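RNA-binding protein (Sulfolobus solfataricus, PDB 2NRQ) is of unknown function but belongs to an archaeal family that resembles RNA-binding proteins in structure, although an RNA-binding role is considered unlikely. Local coordinates at residues 10-15 and 101-106; 25-30 and 54-59; 29-34 and 69-74; 81-86 and 112-117. All blocks are in the same frame, centred on the assembly; numbering follows the deposited sequence. Where two conformers were deposited one is given.

How the contacts relate
Contacts 1 and 2 join the antiparallel sheet to helices; contacts 3 and 4 join a turn and a loop to helices beside it. Contacts 1 and 2 meet on neighbouring strands 7-14 and 52-60, their centres about 9 Å apart, where Ile10 and Ile14 share probable backbone hydrogen bonds with Tyr58 and Ile54. Contact 3 continues from contact 2 through Ser29 and Phe30, with centres about 12 Å apart. Contact 4, about 20 Å from contact 2 between centres, lies across the centre of the chain, yet Phe30 still touches Leu112. Phe101 joins the remaining pieces, packing on Ile72 of contact 3 and on Leu112 and Leu114 of contact 4. No ligand or active site is identified.

Contact 1. Residues 10-15 and 101-106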
loop_
_atom_site.group_PDB
_atom_site.type_symbol
_atom_site.label_atom_id
_atom_site.label_comp_id
_atom_site.label_asym_id
_atom_site.label_seq_id
_atom_site.Cartn_x
_atom_site.Cartn_y
_atom_site.Cartn_z
ATOM N N ILE A 10 3.403 4.718 -0.367
ATOM C CA ILE A 10 1.972 4.557 -0.172
ATOM C C ILE A 10 1.351 5.759 -0.878
ATOM O O ILE A 10 1.845 6.873 -0.745
ATOM C CB ILE A 10 1.591 4.598 1.312
ATOM C CG1 ILE A 10 2.156 3.369 2.016
ATOM C CG2 ILE A 10 0.072 4.676 1.459
ATOM C CD1 ILE A 10 1.766 3.274 3.459
ATOM N N SER A 11 0.291 5.536 -1.646
ATOM C CA SER A 11 -0.358 6.618 -2.364
ATOM C C SER A 11 -1.853 6.422 -2.418
ATOM O O SER A 11 -2.338 5.364 -2.819
ATOM C CB SER A 11 0.194 6.714 -3.792
ATOM O OG SER A 11 -0.448 7.748 -4.546
ATOM N N VAL A 12 -2.593 7.448 -2.019
ATOM C CA VAL A 12 -4.046 7.379 -2.048
ATOM C C VAL A 12 -4.632 8.710 -2.473
ATOM O O VAL A 12 -4.108 9.757 -2.119
ATOM C CB VAL A 12 -4.658 7.049 -0.667
ATOM C CG1 VAL A 12 -5.575 5.847 -0.793
ATOM C CG2 VAL A 12 -3.582 6.828 0.364
ATOM N N PHE A 13 -5.717 8.654 -3.239
ATOM C CA PHE A 13 -6.421 9.842 -3.673
ATOM C C PHE A 13 -7.662 9.862 -2.801
ATOM O O PHE A 13 -8.429 8.917 -2.809
ATOM C CB PHE A 13 -6.855 9.730 -5.134
ATOM C CG PHE A 13 -5.723 9.591 -6.104
ATOM C CD1 PHE A 13 -4.733 10.569 -6.190
ATOM C CD2 PHE A 13 -5.641 8.475 -6.947
ATOM C CE1 PHE A 13 -3.674 10.442 -7.097
ATOM C CE2 PHE A 13 -4.581 8.336 -7.864
ATOM C CZ PHE A 13 -3.597 9.325 -7.934
ATOM N N ILE A 14 -7.868 10.927 -2.041
ATOM C CA ILE A 14 -9.049 11.006 -1.200
ATOM C C ILE A 14 -10.001 12.046 -1.747
ATOM O O ILE A 14 -9.590 13.148 -2.095
ATOM C CB ILE A 14 -8.682 11.345 0.235
ATOM C CG1 ILE A 14 -7.742 10.263 0.769
ATOM C CG2 ILE A 14 -9.955 11.444 1.078
ATOM C CD1 ILE A 14 -7.077 10.595 2.081
ATOM N N HIS A 15 -11.278 11.679 -1.813
ATOM C CA HIS A 15 -12.332 12.533 -2.353
ATOM C C HIS A 15 -13.114 13.317 -1.308
ATOM O O HIS A 15 -13.017 13.050 -0.109
ATOM C CB HIS A 15 -13.292 11.674 -3.160
ATOM C CG HIS A 15 -12.656 11.000 -4.331
ATOM N ND1 HIS A 15 -12.525 11.608 -5.559
ATOM C CD2 HIS A 15 -12.090 9.778 -4.455
ATOM C CE1 HIS A 15 -11.907 10.790 -6.391
ATOM N NE2 HIS A 15 -11.630 9.673 -5.746
ATOM N N PHE A 101 -4.583 -1.894 -2.538
ATOM C CA PHE A 101 -5.488 -2.382 -1.502
ATOM C C PHE A 101 -6.814 -1.643 -1.445
ATOM O O PHE A 101 -6.922 -0.490 -1.869
ATOM C CB PHE A 101 -4.791 -2.323 -0.147
ATOM C CG PHE A 101 -3.627 -3.265 -0.038
ATOM C CD1 PHE A 101 -3.838 -4.634 0.125
ATOM C CD2 PHE A 101 -2.324 -2.796 -0.154
ATOM C CE1 PHE A 101 -2.768 -5.521 0.170
ATOM C CE2 PHE A 101 -1.240 -3.676 -0.113
ATOM C CZ PHE A 101 -1.464 -5.043 0.050
ATOM N N ASP A 102 -7.823 -2.320 -0.913
ATOM C CA ASP A 102 -9.174 -1.769 -0.803
ATOM C C ASP A 102 -9.307 -0.767 0.341
ATOM O O ASP A 102 -9.095 -1.117 1.499
ATOM C CB ASP A 102 -10.165 -2.916 -0.584
ATOM C CG ASP A 102 -11.601 -2.471 -0.667
ATOM O OD1 ASP A 102 -12.160 -2.503 -1.785
ATOM O OD2 ASP A 102 -12.168 -2.082 0.380
ATOM N N LYS A 103 -9.670 0.471 0.023
ATOM C CA LYS A 103 -9.839 1.493 1.054
ATOM C C LYS A 103 -10.906 1.109 2.075
ATOM O O LYS A 103 -10.692 1.216 3.277
ATOM C CB LYS A 103 -10.210 2.840 0.425
ATOM C CG LYS A 103 -9.022 3.600 -0.105
ATOM C CD LYS A 103 -9.367 5.043 -0.464
ATOM C CE LYS A 103 -10.186 5.133 -1.730
ATOM N NZ LYS A 103 -10.190 6.524 -2.229
ATOM N N GLN A 104 -12.056 0.663 1.578
ATOM C CA GLN A 104 -13.185 0.257 2.416
ATOM C C GLN A 104 -12.769 -0.774 3.461
ATOM O O GLN A 104 -12.961 -0.569 4.657
ATOM C CB GLN A 104 -14.302 -0.336 1.548
ATOM C CG GLN A 104 -14.809 0.559 0.399
ATOM C CD GLN A 104 -13.974 0.468 -0.887
ATOM O OE1 GLN A 104 -14.468 0.758 -1.981
ATOM N NE2 GLN A 104 -12.711 0.080 -0.758
ATOM N N TYR A 105 -12.197 -1.878 2.995
ATOM C CA TYR A 105 -11.753 -2.948 3.870
ATOM C C TYR A 105 -10.747 -2.570 4.949
ATOM O O TYR A 105 -10.791 -3.112 6.058
ATOM C CB TYR A 105 -11.170 -4.083 3.038
ATOM C CG TYR A 105 -12.215 -5.025 2.505
ATOM C CD1 TYR A 105 -12.911 -5.873 3.361
ATOM C CD2 TYR A 105 -12.517 -5.065 1.150
ATOM C CE1 TYR A 105 -13.874 -6.735 2.882
ATOM C CE2 TYR A 105 -13.480 -5.920 0.661
ATOM C CZ TYR A 105 -14.156 -6.756 1.531
ATOM O OH TYR A 105 -15.107 -7.623 1.039
ATOM N N LEU A 106 -9.836 -1.652 4.640
ATOM C CA LEU A 106 -8.826 -1.268 5.620
ATOM C C LEU A 106 -9.380 -0.356 6.711
ATOM O O LEU A 106 -9.104 -0.554 7.890
ATOM C CB LEU A 106 -7.641 -0.582 4.940
ATOM C CG LEU A 106 -6.379 -0.607 5.807
ATOM C CD1 LEU A 106 -5.652 -1.924 5.576
ATOM C CD2 LEU A 106 -5.466 0.555 5.469
#
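Val12, on strand 7-14, and Lys103, the first residue of helix 103-109, have the nearest CA atoms of the two segments, 8.8 Å apart, a gap that the long Lys103 side chain spans. Asp102 sits at the N-cap of this helix, where its OD2 accepts from Tyr105 N, a capping bond. From there the Lys103 chain runs to the strand alongside Val12, the two side chains passing in opposite directions, with Lys103 CD 3.9 Å from Val12 CG1. A bend at chi3 (-73°) carries the ammonium group beyond the valine, where NZ donates to Phe13 O at 3.0 Å. It approaches almost straight on to the carbonyl, with a C=O...N angle of 168°. The same NZ makes salt bridges to Glu18 and Asp119, two carboxylates that probably balance its charge. A methionine at Lys103 would probably leave Phe13 O without this donor and both acids without their shared cation. Helix 20-30 flanks the site, its Ile27 packing on Val12, while Ile121 of the adjacent strand 121-126 touches both Val12 and Lys103. The contact thus seats the start of helix 103-109 on the middle of the sheet.

Contact 2. Residues 25-30 and 54-59; sequences NTIESF and IILEYR
The Tyr58 side chain, its CG beside the backbone N and anti to the carbonyl carbon (chi1 -70°), rises from strand 52-60 to meet Glu28. Glu28 also has CG beside its backbone N, and its chain, extended beyond CG, carries the carboxylate across the end of the ring at about a right angle. Tyr58 OH donates to Glu28 OE2 at 2.6 Å. The oxygen lies at the ring edge, but the hydroxyl comes from above the carboxylate plane, 37° out of it, and the carboxylate and ring planes are 63° apart. Lys40 forms a salt bridge to the same OE2, a pairing likely to keep the glutamate ionised. Ile27 supplies the apolar part: CG2 lies 4.1 Å from Tyr58 CE2, while CD1 reaches Leu56 CD2 at 4.4 Å. A phenylalanine at Tyr58 would probably keep the ring packing but leave OE2 without its hydroxyl donor. The segment axes run nearly parallel, 11.3 Å apart. Helix 20-30 here connects strands 7-14 and 39-46, with strand 52-60 lying between them, a split beta-alpha-beta arrangement; Val12 on one flanking strand touches Ile27, and Lys40 on the other touches Tyr58.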
loop_
_atom_site.group_PDB
_atom_site.type_symbol
_atom_site.label_atom_id
_atom_site.label_comp_id
_atom_site.label_asym_id
_atom_site.label_seq_id
_atom_site.Cartn_x
_atom_site.Cartn_y
_atom_site.Cartn_z
ATOM N N ASN A 25 -5.696 8.366 9.846
ATOM C CA ASN A 25 -5.482 7.689 11.115
ATOM C C ASN A 25 -5.378 6.203 10.899
ATOM O O ASN A 25 -4.462 5.557 11.427
ATOM C CB ASN A 25 -6.610 7.975 12.092
ATOM C CG ASN A 25 -6.764 9.449 12.384
ATOM O OD1 ASN A 25 -5.778 10.193 12.419
ATOM N ND2 ASN A 25 -8.006 9.883 12.613
ATOM N N THR A 26 -6.306 5.660 10.114
ATOM C CA THR A 26 -6.285 4.233 9.838
ATOM C C THR A 26 -4.928 3.843 9.272
ATOM O O THR A 26 -4.272 2.936 9.792
ATOM C CB THR A 26 -7.385 3.815 8.833
ATOM O OG1 THR A 26 -8.674 4.042 9.407
ATOM C CG2 THR A 26 -7.262 2.332 8.493
ATOM N N ILE A 27 -4.496 4.531 8.219
ATOM C CA ILE A 27 -3.211 4.201 7.607
ATOM C C ILE A 27 -2.007 4.411 8.526
ATOM O O ILE A 27 -1.147 3.540 8.643
ATOM C CB ILE A 27 -3.004 4.984 6.297
ATOM C CG1 ILE A 27 -4.085 4.581 5.285
ATOM C CG2 ILE A 27 -1.617 4.720 5.751
ATOM C CD1 ILE A 27 -3.908 5.160 3.906
ATOM N N GLU A 28 -1.947 5.556 9.195
ATOM C CA GLU A 28 -0.816 5.817 10.076
ATOM C C GLU A 28 -0.790 4.846 11.261
ATOM O O GLU A 28 0.272 4.553 11.822
ATOM C CB GLU A 28 -0.839 7.275 10.543
ATOM C CG GLU A 28 -0.911 8.225 9.377
ATOM C CD GLU A 28 -0.593 9.660 9.725
ATOM O OE1 GLU A 28 -1.125 10.177 10.728
ATOM O OE2 GLU A 28 0.187 10.276 8.976
ATOM N N SER A 29 -1.952 4.333 11.635
ATOM C CA SER A 29 -2.005 3.376 12.727
ATOM C C SER A 29 -1.649 1.978 12.223
ATOM O O SER A 29 -0.745 1.312 12.735
ATOM C CB SER A 29 -3.396 3.344 13.330
ATOM O OG SER A 29 -3.506 2.216 14.166
ATOM N N PHE A 30 -2.370 1.538 11.202
ATOM C CA PHE A 30 -2.143 0.230 10.625
ATOM C C PHE A 30 -0.665 -0.039 10.336
ATOM O O PHE A 30 -0.203 -1.165 10.448
ATOM C CB PHE A 30 -2.943 0.097 9.332
ATOM C CG PHE A 30 -3.060 -1.314 8.841
ATOM C CD1 PHE A 30 -4.092 -2.139 9.296
ATOM C CD2 PHE A 30 -2.132 -1.830 7.936
ATOM C CE1 PHE A 30 -4.199 -3.456 8.855
ATOM C CE2 PHE A 30 -2.230 -3.145 7.489
ATOM C CZ PHE A 30 -3.266 -3.960 7.951
ATOM N N ILE A 54 -7.562 14.867 -2.983
ATOM C CA ILE A 54 -6.427 14.983 -2.067
ATOM C C ILE A 54 -5.471 13.844 -2.317
ATOM O O ILE A 54 -5.891 12.700 -2.454
ATOM C CB ILE A 54 -6.849 14.923 -0.598
ATOM C CG1 ILE A 54 -7.659 16.157 -0.240
ATOM C CG2 ILE A 54 -5.624 14.881 0.299
ATOM C CD1 ILE A 54 -8.076 16.153 1.193
ATOM N N ILE A 55 -4.186 14.159 -2.388
ATOM C CA ILE A 55 -3.191 13.140 -2.627
ATOM C C ILE A 55 -2.358 12.971 -1.384
ATOM O O ILE A 55 -1.630 13.872 -0.984
ATOM C CB ILE A 55 -2.280 13.510 -3.818
ATOM C CG1 ILE A 55 -3.132 14.062 -4.965
ATOM C CG2 ILE A 55 -1.516 12.275 -4.283
ATOM C CD1 ILE A 55 -2.409 14.184 -6.272
ATOM N N LEU A 56 -2.482 11.807 -0.770
ATOM C CA LEU A 56 -1.757 11.491 0.444
ATOM C C LEU A 56 -0.667 10.490 0.107
ATOM O O LEU A 56 -0.942 9.466 -0.501
ATOM C CB LEU A 56 -2.730 10.902 1.467
ATOM C CG LEU A 56 -2.161 10.189 2.685
ATOM C CD1 LEU A 56 -1.463 11.174 3.591
ATOM C CD2 LEU A 56 -3.306 9.485 3.410
ATOM N N GLU A 57 0.569 10.789 0.497
ATOM C CA GLU A 57 1.694 9.900 0.210
ATOM C C GLU A 57 2.610 9.672 1.402
ATOM O O GLU A 57 2.705 10.495 2.308
ATOM C CB GLU A 57 2.514 10.464 -0.935
ATOM C CG GLU A 57 1.737 10.625 -2.213
ATOM C CD GLU A 57 2.427 11.569 -3.177
ATOM O OE1 GLU A 57 2.591 12.743 -2.801
ATOM O OE2 GLU A 57 2.809 11.151 -4.297
ATOM N N TYR A 58 3.279 8.532 1.395
ATOM C CA TYR A 58 4.226 8.180 2.443
ATOM C C TYR A 58 5.390 7.529 1.740
ATOM O O TYR A 58 5.209 6.596 0.949
ATOM C CB TYR A 58 3.623 7.190 3.423
ATOM C CG TYR A 58 2.537 7.767 4.286
ATOM C CD1 TYR A 58 2.841 8.398 5.495
ATOM C CD2 TYR A 58 1.194 7.701 3.887
ATOM C CE1 TYR A 58 1.833 8.948 6.283
ATOM C CE2 TYR A 58 0.195 8.244 4.668
ATOM C CZ TYR A 58 0.519 8.860 5.862
ATOM O OH TYR A 58 -0.484 9.348 6.655
ATOM N N ARG A 59 6.587 8.028 2.007
ATOM C CA ARG A 59 7.762 7.469 1.382
ATOM C C ARG A 59 8.554 6.751 2.445
ATOM O O ARG A 59 8.651 7.211 3.572
ATOM C CB ARG A 59 8.621 8.559 0.748
ATOM C CG ARG A 59 9.438 8.047 -0.410
ATOM C CD ARG A 59 10.903 8.376 -0.274
#

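Contact 3. Residues 29-34 and 69-74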
loop_
_atom_site.group_PDB
_atom_site.type_symbol
_atom_site.label_atom_id
_atom_site.label_comp_id
_atom_site.label_asym_id
_atom_site.label_seq_id
_atom_site.Cartn_x
_atom_site.Cartn_y
_atom_site.Cartn_z
ATOM N N SER A 29 -1.952 4.333 11.635
ATOM C CA SER A 29 -2.005 3.376 12.727
ATOM C C SER A 29 -1.649 1.978 12.223
ATOM O O SER A 29 -0.745 1.312 12.735
ATOM C CB SER A 29 -3.396 3.344 13.330
ATOM O OG SER A 29 -3.506 2.216 14.166
ATOM N N PHE A 30 -2.370 1.538 11.202
ATOM C CA PHE A 30 -2.143 0.230 10.625
ATOM C C PHE A 30 -0.665 -0.039 10.336
ATOM O O PHE A 30 -0.203 -1.165 10.448
ATOM C CB PHE A 30 -2.943 0.097 9.332
ATOM C CG PHE A 30 -3.060 -1.314 8.841
ATOM C CD1 PHE A 30 -4.092 -2.139 9.296
ATOM C CD2 PHE A 30 -2.132 -1.830 7.936
ATOM C CE1 PHE A 30 -4.199 -3.456 8.855
ATOM C CE2 PHE A 30 -2.230 -3.145 7.489
ATOM C CZ PHE A 30 -3.266 -3.960 7.951
ATOM N N PHE A 31 0.075 0.989 9.945
ATOM C CA PHE A 31 1.490 0.816 9.633
ATOM C C PHE A 31 2.379 1.356 10.728
ATOM O O PHE A 31 3.581 1.563 10.533
ATOM C CB PHE A 31 1.837 1.502 8.318
ATOM C CG PHE A 31 1.246 0.830 7.123
ATOM C CD1 PHE A 31 0.144 1.377 6.474
ATOM C CD2 PHE A 31 1.786 -0.364 6.649
ATOM C CE1 PHE A 31 -0.410 0.749 5.370
ATOM C CE2 PHE A 31 1.241 -0.997 5.555
ATOM C CZ PHE A 31 0.139 -0.441 4.908
ATOM N N SER A 32 1.767 1.586 11.881
ATOM C CA SER A 32 2.478 2.105 13.031
ATOM C C SER A 32 3.310 0.996 13.659
ATOM O O SER A 32 2.887 -0.166 13.705
ATOM C CB SER A 32 1.478 2.669 14.043
ATOM O OG SER A 32 1.969 2.566 15.367
ATOM N N PRO A 33 4.504 1.344 14.168
ATOM C CA PRO A 33 5.032 2.709 14.152
ATOM C C PRO A 33 6.053 2.985 13.055
ATOM O O PRO A 33 6.661 4.057 13.028
ATOM C CB PRO A 33 5.641 2.833 15.536
ATOM C CG PRO A 33 6.287 1.492 15.696
ATOM C CD PRO A 33 5.264 0.506 15.116
ATOM N N LEU A 34 6.253 2.034 12.149
ATOM C CA LEU A 34 7.224 2.244 11.083
ATOM C C LEU A 34 6.930 3.512 10.294
ATOM O O LEU A 34 7.829 4.325 10.055
ATOM C CB LEU A 34 7.256 1.063 10.116
ATOM C CG LEU A 34 8.301 1.244 9.002
ATOM C CD1 LEU A 34 9.689 1.053 9.583
ATOM C CD2 LEU A 34 8.065 0.258 7.866
ATOM N N PHE A 69 7.478 -3.706 3.483
ATOM C CA PHE A 69 6.992 -4.859 2.744
ATOM C C PHE A 69 6.704 -5.942 3.764
ATOM O O PHE A 69 5.632 -6.545 3.775
ATOM C CB PHE A 69 8.061 -5.350 1.769
ATOM C CG PHE A 69 7.620 -6.498 0.915
ATOM C CD1 PHE A 69 6.267 -6.724 0.673
ATOM C CD2 PHE A 69 8.556 -7.319 0.298
ATOM C CE1 PHE A 69 5.853 -7.749 -0.177
ATOM C CE2 PHE A 69 8.153 -8.351 -0.560
ATOM C CZ PHE A 69 6.800 -8.564 -0.796
ATOM N N LYS A 70 7.684 -6.164 4.630
ATOM C CA LYS A 70 7.592 -7.164 5.677
ATOM C C LYS A 70 6.305 -6.996 6.476
ATOM O O LYS A 70 5.547 -7.945 6.639
ATOM C CB LYS A 70 8.810 -7.043 6.597
ATOM C CG LYS A 70 9.247 -8.337 7.259
ATOM C CD LYS A 70 10.706 -8.669 6.923
ATOM C CE LYS A 70 10.899 -8.942 5.420
ATOM N NZ LYS A 70 12.224 -9.565 5.073
ATOM N N ILE A 71 6.045 -5.787 6.962
ATOM C CA ILE A 71 4.837 -5.567 7.747
ATOM C C ILE A 71 3.564 -5.827 6.946
ATOM O O ILE A 71 2.561 -6.253 7.509
ATOM C CB ILE A 71 4.824 -4.143 8.391
ATOM C CG1 ILE A 71 3.395 -3.718 8.731
ATOM C CG2 ILE A 71 5.498 -3.158 7.495
ATOM C CD1 ILE A 71 2.785 -4.492 9.866
ATOM N N ILE A 72 3.598 -5.590 5.637
ATOM C CA ILE A 72 2.427 -5.858 4.796
ATOM C C ILE A 72 2.227 -7.378 4.735
ATOM O O ILE A 72 1.103 -7.887 4.792
ATOM C CB ILE A 72 2.628 -5.350 3.351
ATOM C CG1 ILE A 72 2.633 -3.823 3.320
ATOM C CG2 ILE A 72 1.526 -5.880 2.459
ATOM C CD1 ILE A 72 2.922 -3.252 1.956
ATOM N N LEU A 73 3.343 -8.091 4.617
ATOM C CA LEU A 73 3.337 -9.543 4.551
ATOM C C LEU A 73 2.852 -10.177 5.838
ATOM O O LEU A 73 2.238 -11.232 5.816
ATOM C CB LEU A 73 4.743 -10.064 4.243
ATOM C CG LEU A 73 5.243 -9.857 2.814
ATOM C CD1 LEU A 73 6.673 -10.351 2.704
ATOM C CD2 LEU A 73 4.334 -10.604 1.844
ATOM N N GLU A 74 3.128 -9.528 6.961
ATOM C CA GLU A 74 2.735 -10.057 8.258
ATOM C C GLU A 74 1.324 -9.660 8.630
ATOM O O GLU A 74 0.824 -10.059 9.678
ATOM C CB GLU A 74 3.703 -9.556 9.326
ATOM C CG GLU A 74 5.148 -9.622 8.863
ATOM C CD GLU A 74 6.100 -8.887 9.779
ATOM O OE1 GLU A 74 5.728 -7.798 10.279
ATOM O OE2 GLU A 74 7.226 -9.391 9.984
#
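Phe31, Leu34, Ile71 and Ile72 form an apolar seam between two elements of an alpha+beta fold in which helices pack against an antiparallel sheet: the end of helix 20-30 with the turn that follows it, and the last turns of helix 62-73. The CA atoms of Phe31 and Ile71 are the nearest pair across the segments, 7.4 Å apart, and no hydrogen bond crosses between them. Phe31 is the first residue to leave helical geometry. Its CG lies beside the backbone N, anti to the carbonyl carbon (chi1 -70°), which brings the far end of the ring up to the neighbouring helix. Ile72 meets that ring at its edge, close to the ring plane, through CG1, 3.9 Å from Phe31 CE2; the two side chains pass at a slant. Ile71 is directed toward the turn and divides its branches between two partners. Its CG1 comes obliquely to the ring, 4.3 Å from Phe31 CD2, whereas its CG2 faces Leu34 CD2, also at 4.3 Å. Ser32 N bonds to Ser29 O where the helix ends, and beyond it the cis peptide before Pro33 turns the chain back. This brings Leu34 to the same helix, where it also touches Ser64, Gln67 and Phe68. Phe68 meets the Phe31 ring as well, with the planes at about 45°. One face of Phe31 is covered from within its own segment: Phe30 CD2 sits over the ring centre, 3.9 Å above the plane.

Contact 4. Residues 81-86 and 112-117; sequences LMLILT and LVLKEG
Leu114 reaches from the loop to helix 78-85 and touches Ile84 and Leu83, entirely by apolar packing. Its CD2 lies 3.6 Å from Ile84 CG1, and the two side chains cross at about a right angle. Ile84 has that CG1 beside its backbone N (chi1 -69°), a setting that turns the branch toward the loop although the side chain leaves the helix at a slant. The same Leu114 methyl comes within 4.4 Å of Leu83 CG, one residue earlier on the helix and nearer the surface, so a single methyl bridges two successive helix residues. The hydrogen bonds lie within each segment or lead elsewhere. Backbone bonds, among them Leu85 N to Leu81 O at 3.1 Å, maintain the helix. In the loop a weak bond joins Gly117 N to Glu116 OE2, and Gly117 O accepts from Arg100 on strand 96-101. Backbone bonds between Val113 and Asp102 and between Lys115 and Arg100 hold the loop beside the end of that strand, while Leu114 also packs on Phe101. The contact is ordinary structural packing in an alpha+beta fold: the connection between helix 103-109 and strand 121-126, laid along strand 96-101, packs through one leucine against helix 78-85.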
loop_
_atom_site.group_PDB
_atom_site.type_symbol
_atom_site.label_atom_id
_atom_site.label_comp_id
_atom_site.label_asym_id
_atom_site.label_seq_id
_atom_site.Cartn_x
_atom_site.Cartn_y
_atom_site.Cartn_z
ATOM N N LEU A 81 -2.528 -13.101 -0.235
ATOM C CA LEU A 81 -1.094 -13.235 -0.519
ATOM C C LEU A 81 -0.867 -14.139 -1.739
ATOM O O LEU A 81 -0.121 -13.797 -2.672
ATOM C CB LEU A 81 -0.369 -13.815 0.697
ATOM C CG LEU A 81 1.141 -14.001 0.541
ATOM C CD1 LEU A 81 1.794 -12.697 0.065
ATOM C CD2 LEU A 81 1.725 -14.469 1.866
HETATM N N MSE A 82 -1.522 -15.294 -1.724
HETATM C CA MSE A 82 -1.433 -16.229 -2.826
HETATM C C MSE A 82 -1.950 -15.520 -4.079
HETATM O O MSE A 82 -1.347 -15.605 -5.163
HETATM C CB MSE A 82 -2.290 -17.448 -2.524
HETATM C CG MSE A 82 -2.396 -18.403 -3.700
HETATM SE SE MSE A 82 -0.639 -19.101 -4.220
HETATM C CE MSE A 82 -0.309 -18.062 -5.816
ATOM N N LEU A 83 -3.061 -14.807 -3.912
ATOM C CA LEU A 83 -3.660 -14.068 -5.005
ATOM C C LEU A 83 -2.606 -13.157 -5.625
ATOM O O LEU A 83 -2.652 -12.875 -6.818
ATOM C CB LEU A 83 -4.824 -13.247 -4.486
ATOM C CG LEU A 83 -5.795 -12.648 -5.504
ATOM C CD1 LEU A 83 -6.370 -13.759 -6.380
ATOM C CD2 LEU A 83 -6.924 -11.909 -4.765
ATOM N N ILE A 84 -1.651 -12.695 -4.819
ATOM C CA ILE A 84 -0.589 -11.847 -5.352
ATOM C C ILE A 84 0.319 -12.711 -6.211
ATOM O O ILE A 84 0.444 -12.487 -7.411
ATOM C CB ILE A 84 0.275 -11.200 -4.244
ATOM C CG1 ILE A 84 -0.543 -10.164 -3.469
ATOM C CG2 ILE A 84 1.495 -10.535 -4.864
ATOM C CD1 ILE A 84 0.191 -9.590 -2.266
ATOM N N LEU A 85 0.961 -13.693 -5.585
ATOM C CA LEU A 85 1.866 -14.594 -6.288
ATOM C C LEU A 85 1.218 -15.080 -7.562
ATOM O O LEU A 85 1.822 -15.046 -8.634
ATOM C CB LEU A 85 2.207 -15.796 -5.423
ATOM C CG LEU A 85 3.136 -16.791 -6.118
ATOM C CD1 LEU A 85 4.396 -16.074 -6.615
ATOM C CD2 LEU A 85 3.491 -17.904 -5.142
ATOM N N THR A 86 -0.020 -15.539 -7.431
ATOM C CA THR A 86 -0.791 -16.019 -8.569
ATOM C C THR A 86 -0.733 -15.001 -9.710
ATOM O O THR A 86 -1.111 -15.301 -10.840
ATOM C CB THR A 86 -2.261 -16.272 -8.146
ATOM O OG1 THR A 86 -2.420 -17.647 -7.780
ATOM C CG2 THR A 86 -3.229 -15.917 -9.260
ATOM N N LEU A 112 -6.305 -6.006 4.714
ATOM C CA LEU A 112 -5.713 -5.788 3.407
ATOM C C LEU A 112 -6.319 -6.717 2.376
ATOM O O LEU A 112 -6.037 -7.905 2.363
ATOM C CB LEU A 112 -4.209 -6.025 3.471
ATOM C CG LEU A 112 -3.372 -4.967 4.173
ATOM C CD1 LEU A 112 -1.940 -5.476 4.357
ATOM C CD2 LEU A 112 -3.407 -3.688 3.344
ATOM N N VAL A 113 -7.150 -6.171 1.507
ATOM C CA VAL A 113 -7.791 -6.961 0.467
ATOM C C VAL A 113 -7.493 -6.331 -0.883
ATOM O O VAL A 113 -7.904 -5.205 -1.152
ATOM C CB VAL A 113 -9.318 -7.014 0.680
ATOM C CG1 VAL A 113 -9.992 -7.622 -0.527
ATOM C CG2 VAL A 113 -9.635 -7.813 1.923
ATOM N N LEU A 114 -6.763 -7.050 -1.726
ATOM C CA LEU A 114 -6.431 -6.534 -3.045
ATOM C C LEU A 114 -7.684 -6.035 -3.757
ATOM O O LEU A 114 -8.775 -6.577 -3.578
ATOM C CB LEU A 114 -5.757 -7.625 -3.870
ATOM C CG LEU A 114 -4.233 -7.551 -4.031
ATOM C CD1 LEU A 114 -3.565 -7.241 -2.714
ATOM C CD2 LEU A 114 -3.726 -8.885 -4.598
ATOM N N LYS A 115 -7.528 -4.985 -4.552
ATOM C CA LYS A 115 -8.641 -4.408 -5.301
ATOM C C LYS A 115 -8.082 -3.969 -6.641
ATOM O O LYS A 115 -6.869 -3.911 -6.824
ATOM C CB LYS A 115 -9.222 -3.206 -4.545
ATOM C CG LYS A 115 -10.432 -2.542 -5.196
ATOM C CD LYS A 115 -10.929 -1.378 -4.334
ATOM C CE LYS A 115 -12.263 -0.801 -4.819
ATOM N NZ LYS A 115 -12.164 -0.118 -6.139
ATOM N N GLU A 116 -8.960 -3.669 -7.585
ATOM C CA GLU A 116 -8.498 -3.239 -8.891
ATOM C C GLU A 116 -8.709 -1.748 -9.131
ATOM O O GLU A 116 -9.625 -1.138 -8.589
ATOM C CB GLU A 116 -9.179 -4.061 -9.988
ATOM C CG GLU A 116 -8.484 -5.395 -10.274
ATOM C CD GLU A 116 -7.040 -5.223 -10.775
ATOM O OE1 GLU A 116 -6.377 -6.254 -11.057
ATOM O OE2 GLU A 116 -6.566 -4.061 -10.889
ATOM N N GLY A 117 -7.840 -1.157 -9.936
ATOM C CA GLY A 117 -7.981 0.253 -10.216
ATOM C C GLY A 117 -7.037 1.135 -9.426
ATOM O O GLY A 117 -6.139 0.646 -8.731
#